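Local coordinates for protein nucleoporin NUP82 (Chaetomium thermophilum, PDB 5CWW) that probably serves as a structural component of the nuclear pore complex and a docking partner for transport factors, here represented by its N-terminal beta-propeller domain, at residues Val199-Leu204 with Ala214-Ile219; Leu288-Thr293 with Tyr357-Arg362; Thr297-Leu302 with Glu332-Ile337. One frame throughout, in Å; residues are numbered along the deposited sequence.

Interaction 1. Residues Val199-Leu204 with Ala214-Ile219; sequences VRVWEL and APTLAI
Val-199 pairs with Ile-219, and Val-201 with Leu-217, along two antiparallel strands whose segment axes lie 4.7 Å apart; the first pair bonds through both N-H and C=O groups. Further on, the pairing meets a classic beta bulge, Thr-216 and Leu-217 both facing Val-201. Val-201 O accepts from Thr-216 N at 2.9 Å, nearly end-on, and weakly from Leu-217 N, while Val-201 N donates to Leu-217 O.

The side chains of Val-201 and Leu-217 cross on one face. Arg-200 shares the other with Ala-218, its CG and CD running alongside the Pro-215 ring. Pro-215 CB lies over the Trp-202 indole, 3.8 Å from the centroid of the six-membered ring and 9° off the normal, a CH-pi contact. Trp-202 NE1 is hydrogen-bonded to Thr-192 OG1 of the neighbouring strand 189-194.

Thr-216 OG1 stands between its backbone N and carbonyl carbon (chi1 60°), which brings it to 3.1 Å from Val-201 O and 2.9 Å from Glu-203 OE2. Glu-203 OE2 accepts a hydrogen bond from Gln-290 N, and a water bridges Glu-203 N and Ala-214 O. Main-chain bonds pair the blade's outer strand; past the bulge, a water bridge, a proline-indole contact and a hydroxyl close to a carboxylate take over.

Interaction 2. Residues Leu288-Thr293 with Tyr357-Arg362; sequences LPQRWT and YTRPSR
Trp-292 and Tyr-357 form the closely packed half of this contact. Their backbones make a hydrogen-bonded antiparallel pair, with each N donating to the other's O, and the neighbouring pair, Arg-291 with Thr-358, is non-hydrogen-bonded. The indole takes the position between its own backbone N and carbonyl carbon (chi1 56°), which folds it across the partner strand. Trp-292 NE1 then donates to Thr-358 O at 3.1 Å; the oxygen lies close to the ring plane, but the N-H comes in over the flat of the carbonyl, with a C=O...N angle of 94°. Tyr-357 CB sits over one indole face, 3.9 Å from the centroid of the five-membered ring, and Leu-288 CD1 covers the opposite face.

Arg-359 continues the pairing, its N donating to Gln-290 O at 2.8 Å. Its bent side chain then turns back to Leu-288 O, which NE at 2.9 Å and NH2 at 3.1 Å grip side-on, both from the same face of the carbonyl. Gln-290 CA lies against one face of the guanidinium. With a leucine here both nitrogens are gone, and Leu-288 O would probably be left without these two donors and the chain at Leu-288 less firmly fixed.

The outer side is looser: Arg-291 is exposed, its side chain only grazing that of Thr-358, and a water joins Gln-290 OE1 to Arg-359 NH2 through weak bonds.

Strand 291-292 edges a three-stranded sheet with 354-358 as its middle strand. Pro-289 leans on strand 198-203, while Leu-288 rests on Trp-333 of helix 321-338.

Interaction 3. Residues Thr297-Leu302 with Glu332-Ile337; sequences TLIPSL and EWMSEI
Met-334 reaches Leu-302 by a doubly bent side chain: CG leaves anti to the backbone N, then chi2 (56°) and chi3 (65°) both turn, so that the terminal methyl is carried across to the facing helix. There Met-334 CE settles 3.9 Å from Leu-302 CB, and Met-334 SD lies 4.5 Å from Ile-299 CG2. Ile-299 and Ile-337 have the same first torsion, with CG2 anti to the backbone N and CG1 beside it. Their side chains cross at a slant, and the touch is between unlike branches, Ile-299 CD1 against Ile-337 CG2 at 3.9 Å. Leu-302 directs CD1 to the CH2 corner of the Trp-333 indole, a lighter touch at 4.4 Å, while Ile-337 CD1 lies over a face of that same ring from within its own helix.

The two helical segments run roughly antiparallel, at 142°, with axes 11.6 Å apart. At that spacing the backbones stay apart and side chains bridge the gap, the methionine methyl reaching in as far as the base of Leu-302. Tyr-357 touches both Ile-299 and Ile-337, and so joins the two helices to strand 354-358. Trp-333 also meets the rings of Trp-267 and Trp-450.

No hydrogen bond crosses between the segments. The serines serve their own helices instead: Ser-301 OG donates to Leu-298 O at 2.7 Å, and Ser-335 OG likewise to Glu-332 O. The base of this helical hairpin thus illustrates a general principle of helix packing: where no polar bond crosses, shape and burial set the fit.

Overall arrangement
The three contacts form a chain leading out from a propeller blade to a helical hairpin, and none adjoins a known active site or ligand. Interactions 1 and 2 have centres 13 Å apart and meet through Glu-203 OE2, which lies 2.6 Å from Gln-290 N. Interactions 2 and 3 are closer still, with centres 11 Å apart: Pro-360 CG approaches Trp-333 NE1 at 3.4 Å, and Arg-362 NE makes a long, weak ion pair with Glu-336 OE2. Interactions 1 and 3 do not touch, their nearest atoms being about 11 Å apart. Both helices of interaction 3 lie, in sequence, between the two strands that interaction 2 brings together.

Interaction 1. Residues Val199-Leu204 with Ala214-Ile219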
loop_
_atom_site.group_PDB
_atom_site.type_symbol
_atom_site.label_atom_id
_atom_site.label_comp_id
_atom_site.label_asym_id
_atom_site.label_seq_id
_atom_site.Cartn_x
_atom_site.Cartn_y
_atom_site.Cartn_z
ATOM N N VAL B 199 -8.767 -2.708 1.293
ATOM C CA VAL B 199 -8.547 -1.953 0.067
ATOM C C VAL B 199 -9.891 -1.513 -0.492
ATOM O O VAL B 199 -10.787 -2.335 -0.694
ATOM C CB VAL B 199 -7.787 -2.787 -0.988
ATOM C CG1 VAL B 199 -7.585 -1.989 -2.273
ATOM C CG2 VAL B 199 -6.446 -3.246 -0.432
ATOM N N ARG B 200 -10.031 -0.214 -0.727
ATOM C CA ARG B 200 -11.283 0.341 -1.224
ATOM C C ARG B 200 -11.068 1.209 -2.455
ATOM O O ARG B 200 -10.279 2.155 -2.436
ATOM C CB ARG B 200 -11.977 1.146 -0.124
ATOM C CG ARG B 200 -12.774 0.281 0.842
ATOM C CD ARG B 200 -13.437 1.119 1.919
ATOM N NE ARG B 200 -12.566 1.292 3.078
ATOM C CZ ARG B 200 -12.688 0.645 4.234
ATOM N NH1 ARG B 200 -13.663 -0.231 4.427
ATOM N NH2 ARG B 200 -11.828 0.888 5.212
ATOM N N VAL B 201 -11.769 0.855 -3.528
ATOM C CA VAL B 201 -11.739 1.609 -4.772
ATOM C C VAL B 201 -12.946 2.548 -4.849
ATOM O O VAL B 201 -14.094 2.099 -4.810
ATOM C CB VAL B 201 -11.741 0.670 -5.994
ATOM C CG1 VAL B 201 -11.656 1.475 -7.290
ATOM C CG2 VAL B 201 -10.588 -0.336 -5.904
ATOM N N TRP B 202 -12.678 3.848 -4.953
ATOM C CA TRP B 202 -13.726 4.858 -5.091
ATOM C C TRP B 202 -13.666 5.469 -6.481
ATOM O O TRP B 202 -12.604 5.916 -6.914
ATOM C CB TRP B 202 -13.570 5.961 -4.041
ATOM C CG TRP B 202 -13.241 5.472 -2.665
ATOM C CD1 TRP B 202 -12.023 5.046 -2.216
ATOM C CD2 TRP B 202 -14.134 5.381 -1.547
ATOM N NE1 TRP B 202 -12.106 4.687 -0.892
ATOM C CE2 TRP B 202 -13.392 4.883 -0.458
ATOM C CE3 TRP B 202 -15.491 5.668 -1.364
ATOM C CZ2 TRP B 202 -13.960 4.666 0.795
ATOM C CZ3 TRP B 202 -16.053 5.450 -0.118
ATOM C CH2 TRP B 202 -15.289 4.955 0.944
ATOM N N GLU B 203 -14.800 5.491 -7.175
ATOM C CA GLU B 203 -14.873 6.079 -8.511
ATOM C C GLU B 203 -15.729 7.338 -8.478
ATOM O O GLU B 203 -16.958 7.277 -8.529
ATOM C CB GLU B 203 -15.428 5.060 -9.504
ATOM C CG GLU B 203 -14.524 3.839 -9.656
ATOM C CD GLU B 203 -15.084 2.797 -10.599
ATOM O OE1 GLU B 203 -15.400 3.142 -11.756
ATOM O OE2 GLU B 203 -15.213 1.629 -10.175
ATOM N N LEU B 204 -15.058 8.482 -8.405
ATOM C CA LEU B 204 -15.702 9.741 -8.048
ATOM C C LEU B 204 -16.378 10.451 -9.215
ATOM O O LEU B 204 -15.858 10.492 -10.330
ATOM C CB LEU B 204 -14.676 10.683 -7.415
ATOM C CG LEU B 204 -13.838 10.071 -6.291
ATOM C CD1 LEU B 204 -12.824 11.079 -5.779
ATOM C CD2 LEU B 204 -14.728 9.577 -5.159
ATOM N N ALA B 214 -19.754 5.776 -0.714
ATOM C CA ALA B 214 -19.469 4.346 -0.713
ATOM C C ALA B 214 -18.507 3.972 -1.834
ATOM O O ALA B 214 -18.540 4.572 -2.909
ATOM C CB ALA B 214 -20.761 3.554 -0.846
ATOM N N PRO B 215 -17.642 2.975 -1.590
ATOM C CA PRO B 215 -16.730 2.523 -2.642
ATOM C C PRO B 215 -17.404 1.554 -3.608
ATOM O O PRO B 215 -18.388 0.910 -3.246
ATOM C CB PRO B 215 -15.616 1.831 -1.859
ATOM C CG PRO B 215 -16.304 1.293 -0.647
ATOM C CD PRO B 215 -17.425 2.248 -0.325
ATOM N N THR B 216 -16.875 1.460 -4.822
ATOM C CA THR B 216 -17.381 0.522 -5.816
ATOM C C THR B 216 -16.871 -0.885 -5.510
ATOM O O THR B 216 -17.510 -1.880 -5.857
ATOM C CB THR B 216 -16.960 0.927 -7.238
ATOM O OG1 THR B 216 -15.528 0.955 -7.325
ATOM C CG2 THR B 216 -17.514 2.300 -7.593
ATOM N N LEU B 217 -15.708 -0.953 -4.869
ATOM C CA LEU B 217 -15.082 -2.224 -4.516
ATOM C C LEU B 217 -14.424 -2.115 -3.147
ATOM O O LEU B 217 -13.780 -1.112 -2.840
ATOM C CB LEU B 217 -14.045 -2.628 -5.567
ATOM C CG LEU B 217 -13.402 -4.010 -5.426
ATOM C CD1 LEU B 217 -14.433 -5.116 -5.612
ATOM C CD2 LEU B 217 -12.260 -4.169 -6.422
ATOM N N ALA B 218 -14.599 -3.146 -2.328
ATOM C CA ALA B 218 -14.023 -3.181 -0.990
ATOM C C ALA B 218 -13.498 -4.579 -0.714
ATOM O O ALA B 218 -14.258 -5.546 -0.733
ATOM C CB ALA B 218 -15.048 -2.778 0.055
ATOM N N ILE B 219 -12.198 -4.676 -0.454
ATOM C CA ILE B 219 -11.535 -5.964 -0.286
ATOM C C ILE B 219 -10.848 -6.048 1.069
ATOM O O ILE B 219 -9.979 -5.234 1.381
ATOM C CB ILE B 219 -10.480 -6.209 -1.387
ATOM C CG1 ILE B 219 -11.102 -6.047 -2.777
ATOM C CG2 ILE B 219 -9.865 -7.602 -1.238
ATOM C CD1 ILE B 219 -10.081 -5.952 -3.894
HETATM O O HOH W 1 -17.191 5.277 -5.192
#

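Interaction 2. Residues Leu288-Thr293 with Tyr357-Arg362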
loop_
_atom_site.group_PDB
_atom_site.type_symbol
_atom_site.label_atom_id
_atom_site.label_comp_id
_atom_site.label_asym_id
_atom_site.label_seq_id
_atom_site.Cartn_x
_atom_site.Cartn_y
_atom_site.Cartn_z
ATOM N N LEU B 288 -8.675 -3.381 -10.842
ATOM C CA LEU B 288 -9.276 -2.362 -11.695
ATOM C C LEU B 288 -10.570 -1.817 -11.097
ATOM O O LEU B 288 -11.312 -2.552 -10.442
ATOM C CB LEU B 288 -9.557 -2.934 -13.088
ATOM C CG LEU B 288 -8.359 -3.167 -14.011
ATOM C CD1 LEU B 288 -8.795 -3.956 -15.234
ATOM C CD2 LEU B 288 -7.729 -1.849 -14.431
ATOM N N PRO B 289 -10.851 -0.525 -11.319
ATOM C CA PRO B 289 -12.198 -0.036 -11.010
ATOM C C PRO B 289 -13.213 -0.593 -12.006
ATOM O O PRO B 289 -12.812 -1.264 -12.957
ATOM C CB PRO B 289 -12.064 1.487 -11.125
ATOM C CG PRO B 289 -10.848 1.715 -11.944
ATOM C CD PRO B 289 -9.935 0.567 -11.691
ATOM N N GLN B 290 -14.499 -0.330 -11.787
ATOM C CA GLN B 290 -15.550 -0.853 -12.659
ATOM C C GLN B 290 -15.333 -0.436 -14.106
ATOM O O GLN B 290 -15.667 -1.175 -15.032
ATOM C CB GLN B 290 -16.926 -0.376 -12.191
ATOM C CG GLN B 290 -17.341 -0.932 -10.846
ATOM C CD GLN B 290 -18.747 -0.525 -10.452
ATOM O OE1 GLN B 290 -19.554 -1.362 -10.044
ATOM N NE2 GLN B 290 -19.045 0.763 -10.562
ATOM N N ARG B 291 -14.778 0.757 -14.287
ATOM C CA ARG B 291 -14.472 1.278 -15.612
ATOM C C ARG B 291 -13.053 1.826 -15.618
ATOM O O ARG B 291 -12.606 2.402 -14.627
ATOM C CB ARG B 291 -15.478 2.360 -16.006
ATOM C CG ARG B 291 -16.806 1.810 -16.502
ATOM C CD ARG B 291 -17.865 2.897 -16.593
ATOM N NE ARG B 291 -18.574 3.074 -15.328
ATOM C CZ ARG B 291 -19.657 2.390 -14.964
ATOM N NH1 ARG B 291 -20.176 1.468 -15.766
ATOM N NH2 ARG B 291 -20.226 2.629 -13.791
ATOM N N TRP B 292 -12.345 1.647 -16.729
ATOM C CA TRP B 292 -10.931 2.004 -16.796
ATOM C C TRP B 292 -10.515 2.463 -18.192
ATOM O O TRP B 292 -11.152 2.122 -19.190
ATOM C CB TRP B 292 -10.068 0.816 -16.353
ATOM C CG TRP B 292 -10.306 -0.447 -17.133
ATOM C CD1 TRP B 292 -11.455 -1.183 -17.173
ATOM C CD2 TRP B 292 -9.365 -1.128 -17.972
ATOM N NE1 TRP B 292 -11.290 -2.276 -17.991
ATOM C CE2 TRP B 292 -10.015 -2.265 -18.493
ATOM C CE3 TRP B 292 -8.037 -0.886 -18.336
ATOM C CZ2 TRP B 292 -9.384 -3.154 -19.358
ATOM C CZ3 TRP B 292 -7.412 -1.772 -19.196
ATOM C CH2 TRP B 292 -8.085 -2.891 -19.696
ATOM N N THR B 293 -9.441 3.245 -18.239
ATOM C CA THR B 293 -8.928 3.822 -19.478
ATOM C C THR B 293 -7.468 3.420 -19.678
ATOM O O THR B 293 -6.592 3.914 -18.971
ATOM C CB THR B 293 -9.029 5.358 -19.467
ATOM O OG1 THR B 293 -10.404 5.744 -19.364
ATOM C CG2 THR B 293 -8.429 5.957 -20.738
ATOM N N TYR B 357 -13.178 1.168 -21.057
ATOM C CA TYR B 357 -13.598 -0.221 -20.934
ATOM C C TYR B 357 -14.188 -0.475 -19.555
ATOM O O TYR B 357 -13.955 0.291 -18.621
ATOM C CB TYR B 357 -12.422 -1.171 -21.170
ATOM C CG TYR B 357 -11.798 -1.076 -22.543
ATOM C CD1 TYR B 357 -10.884 -0.077 -22.845
ATOM C CD2 TYR B 357 -12.111 -1.999 -23.532
ATOM C CE1 TYR B 357 -10.306 0.008 -24.098
ATOM C CE2 TYR B 357 -11.538 -1.922 -24.788
ATOM C CZ TYR B 357 -10.635 -0.918 -25.065
ATOM O OH TYR B 357 -10.064 -0.837 -26.313
ATOM N N THR B 358 -14.953 -1.555 -19.436
ATOM C CA THR B 358 -15.452 -2.001 -18.143
ATOM C C THR B 358 -14.576 -3.140 -17.645
ATOM O O THR B 358 -13.930 -3.828 -18.436
ATOM C CB THR B 358 -16.915 -2.473 -18.214
ATOM O OG1 THR B 358 -16.978 -3.756 -18.850
ATOM C CG2 THR B 358 -17.767 -1.476 -18.986
ATOM N N ARG B 359 -14.540 -3.327 -16.331
ATOM C CA ARG B 359 -13.746 -4.399 -15.749
ATOM C C ARG B 359 -14.337 -5.748 -16.138
ATOM O O ARG B 359 -15.549 -5.938 -16.043
ATOM C CB ARG B 359 -13.695 -4.281 -14.228
ATOM C CG ARG B 359 -12.764 -5.282 -13.563
ATOM C CD ARG B 359 -13.270 -5.676 -12.190
ATOM N NE ARG B 359 -13.299 -4.545 -11.266
ATOM C CZ ARG B 359 -14.398 -4.000 -10.749
ATOM N NH1 ARG B 359 -15.604 -4.462 -11.054
ATOM N NH2 ARG B 359 -14.287 -2.976 -9.918
ATOM N N PRO B 360 -13.490 -6.686 -16.594
ATOM C CA PRO B 360 -13.978 -8.053 -16.786
ATOM C C PRO B 360 -14.583 -8.615 -15.506
ATOM O O PRO B 360 -14.045 -8.377 -14.423
ATOM C CB PRO B 360 -12.717 -8.822 -17.181
ATOM C CG PRO B 360 -11.857 -7.799 -17.841
ATOM C CD PRO B 360 -12.109 -6.523 -17.085
ATOM N N SER B 361 -15.686 -9.345 -15.633
ATOM C CA SER B 361 -16.339 -9.953 -14.481
ATOM C C SER B 361 -15.764 -11.335 -14.205
ATOM O O SER B 361 -15.816 -11.820 -13.077
ATOM C CB SER B 361 -17.849 -10.045 -14.703
ATOM O OG SER B 361 -18.434 -8.754 -14.713
ATOM N N ARG B 362 -15.222 -11.964 -15.244
ATOM C CA ARG B 362 -14.574 -13.267 -15.104
ATOM C C ARG B 362 -13.057 -13.096 -15.171
ATOM O O ARG B 362 -12.573 -12.184 -15.839
ATOM C CB ARG B 362 -15.045 -14.225 -16.198
ATOM C CG ARG B 362 -16.552 -14.289 -16.363
ATOM C CD ARG B 362 -16.938 -15.119 -17.574
ATOM N NE ARG B 362 -18.350 -14.967 -17.914
ATOM C CZ ARG B 362 -18.942 -15.563 -18.944
ATOM N NH1 ARG B 362 -18.246 -16.360 -19.746
ATOM N NH2 ARG B 362 -20.232 -15.364 -19.175
HETATM O O HOH W 2 -17.353 -3.091 -8.472
#

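Interaction 3. Residues Thr297-Leu302 with Glu332-Ile337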
loop_
_atom_site.group_PDB
_atom_site.type_symbol
_atom_site.label_atom_id
_atom_site.label_comp_id
_atom_site.label_asym_id
_atom_site.label_seq_id
_atom_site.Cartn_x
_atom_site.Cartn_y
_atom_site.Cartn_z
ATOM N N THR B 297 -1.468 1.241 -26.144
ATOM C CA THR B 297 -0.554 0.116 -26.299
ATOM C C THR B 297 -0.668 -0.947 -25.203
ATOM O O THR B 297 -0.022 -1.993 -25.289
ATOM C CB THR B 297 0.908 0.611 -26.334
ATOM O OG1 THR B 297 1.790 -0.501 -26.533
ATOM C CG2 THR B 297 1.272 1.329 -25.037
ATOM N N LEU B 298 -1.480 -0.695 -24.183
ATOM C CA LEU B 298 -1.552 -1.608 -23.042
ATOM C C LEU B 298 -2.245 -2.922 -23.401
ATOM O O LEU B 298 -1.680 -4.000 -23.215
ATOM C CB LEU B 298 -2.275 -0.947 -21.864
ATOM C CG LEU B 298 -2.214 -1.727 -20.546
ATOM C CD1 LEU B 298 -0.784 -1.797 -20.019
ATOM C CD2 LEU B 298 -3.132 -1.114 -19.502
ATOM N N ILE B 299 -3.470 -2.830 -23.912
ATOM C CA ILE B 299 -4.266 -4.016 -24.225
ATOM C C ILE B 299 -3.598 -4.929 -25.259
ATOM O O ILE B 299 -3.539 -6.141 -25.052
ATOM C CB ILE B 299 -5.677 -3.620 -24.721
ATOM C CG1 ILE B 299 -6.473 -3.016 -23.559
ATOM C CG2 ILE B 299 -6.426 -4.832 -25.285
ATOM C CD1 ILE B 299 -7.858 -2.513 -23.922
ATOM N N PRO B 300 -3.102 -4.366 -26.375
ATOM C CA PRO B 300 -2.454 -5.253 -27.349
ATOM C C PRO B 300 -1.202 -5.945 -26.804
ATOM O O PRO B 300 -0.943 -7.093 -27.166
ATOM C CB PRO B 300 -2.099 -4.313 -28.508
ATOM C CG PRO B 300 -2.157 -2.943 -27.941
ATOM C CD PRO B 300 -3.199 -2.985 -26.876
ATOM N N SER B 301 -0.442 -5.265 -25.951
ATOM C CA SER B 301 0.752 -5.868 -25.371
ATOM C C SER B 301 0.374 -7.001 -24.417
ATOM O O SER B 301 1.030 -8.042 -24.393
ATOM C CB SER B 301 1.594 -4.819 -24.640
ATOM O OG SER B 301 1.022 -4.478 -23.391
ATOM N N LEU B 302 -0.686 -6.803 -23.640
ATOM C CA LEU B 302 -1.161 -7.839 -22.726
ATOM C C LEU B 302 -1.700 -9.053 -23.475
ATOM O O LEU B 302 -1.441 -10.189 -23.083
ATOM C CB LEU B 302 -2.241 -7.287 -21.793
ATOM C CG LEU B 302 -1.756 -6.362 -20.674
ATOM C CD1 LEU B 302 -2.941 -5.735 -19.957
ATOM C CD2 LEU B 302 -0.875 -7.117 -19.688
ATOM N N GLU B 332 -9.356 -15.913 -20.051
ATOM C CA GLU B 332 -10.760 -15.655 -19.764
ATOM C C GLU B 332 -10.976 -14.169 -19.484
ATOM O O GLU B 332 -11.931 -13.562 -19.968
ATOM C CB GLU B 332 -11.219 -16.502 -18.579
ATOM C CG GLU B 332 -12.710 -16.447 -18.309
ATOM C CD GLU B 332 -13.142 -17.429 -17.236
ATOM O OE1 GLU B 332 -12.276 -18.166 -16.718
ATOM O OE2 GLU B 332 -14.349 -17.462 -16.912
ATOM N N TRP B 333 -10.066 -13.591 -18.707
ATOM C CA TRP B 333 -10.080 -12.163 -18.415
ATOM C C TRP B 333 -10.022 -11.338 -19.700
ATOM O O TRP B 333 -10.812 -10.413 -19.890
ATOM C CB TRP B 333 -8.905 -11.815 -17.497
ATOM C CG TRP B 333 -8.839 -10.384 -17.063
ATOM C CD1 TRP B 333 -9.496 -9.817 -16.011
ATOM C CD2 TRP B 333 -8.049 -9.343 -17.651
ATOM N NE1 TRP B 333 -9.172 -8.484 -15.913
ATOM C CE2 TRP B 333 -8.284 -8.170 -16.907
ATOM C CE3 TRP B 333 -7.168 -9.289 -18.735
ATOM C CZ2 TRP B 333 -7.675 -6.956 -17.217
ATOM C CZ3 TRP B 333 -6.563 -8.084 -19.039
ATOM C CH2 TRP B 333 -6.821 -6.934 -18.283
ATOM N N MET B 334 -9.092 -11.689 -20.584
ATOM C CA MET B 334 -8.899 -10.957 -21.832
ATOM C C MET B 334 -10.093 -11.088 -22.774
ATOM O O MET B 334 -10.410 -10.153 -23.510
ATOM C CB MET B 334 -7.631 -11.445 -22.540
ATOM C CG MET B 334 -7.326 -10.725 -23.854
ATOM S SD MET B 334 -7.206 -8.932 -23.680
ATOM C CE MET B 334 -5.754 -8.789 -22.638
ATOM N N SER B 335 -10.749 -12.245 -22.759
ATOM C CA SER B 335 -11.872 -12.493 -23.660
ATOM C C SER B 335 -13.025 -11.532 -23.371
ATOM O O SER B 335 -13.817 -11.215 -24.258
ATOM C CB SER B 335 -12.353 -13.940 -23.541
ATOM O OG SER B 335 -13.050 -14.150 -22.325
ATOM N N GLU B 336 -13.108 -11.073 -22.128
ATOM C CA GLU B 336 -14.109 -10.085 -21.742
ATOM C C GLU B 336 -13.803 -8.728 -22.374
ATOM O O GLU B 336 -14.691 -7.892 -22.524
ATOM C CB GLU B 336 -14.166 -9.948 -20.221
ATOM C CG GLU B 336 -14.532 -11.230 -19.483
ATOM C CD GLU B 336 -16.019 -11.355 -19.223
ATOM O OE1 GLU B 336 -16.601 -10.422 -18.630
ATOM O OE2 GLU B 336 -16.606 -12.389 -19.609
ATOM N N ILE B 337 -12.542 -8.519 -22.739
ATOM C CA ILE B 337 -12.109 -7.252 -23.322
ATOM C C ILE B 337 -12.187 -7.278 -24.849
ATOM O O ILE B 337 -12.536 -6.273 -25.472
ATOM C CB ILE B 337 -10.670 -6.902 -22.882
ATOM C CG1 ILE B 337 -10.598 -6.821 -21.352
ATOM C CG2 ILE B 337 -10.222 -5.579 -23.499
ATOM C CD1 ILE B 337 -9.198 -6.639 -20.794
#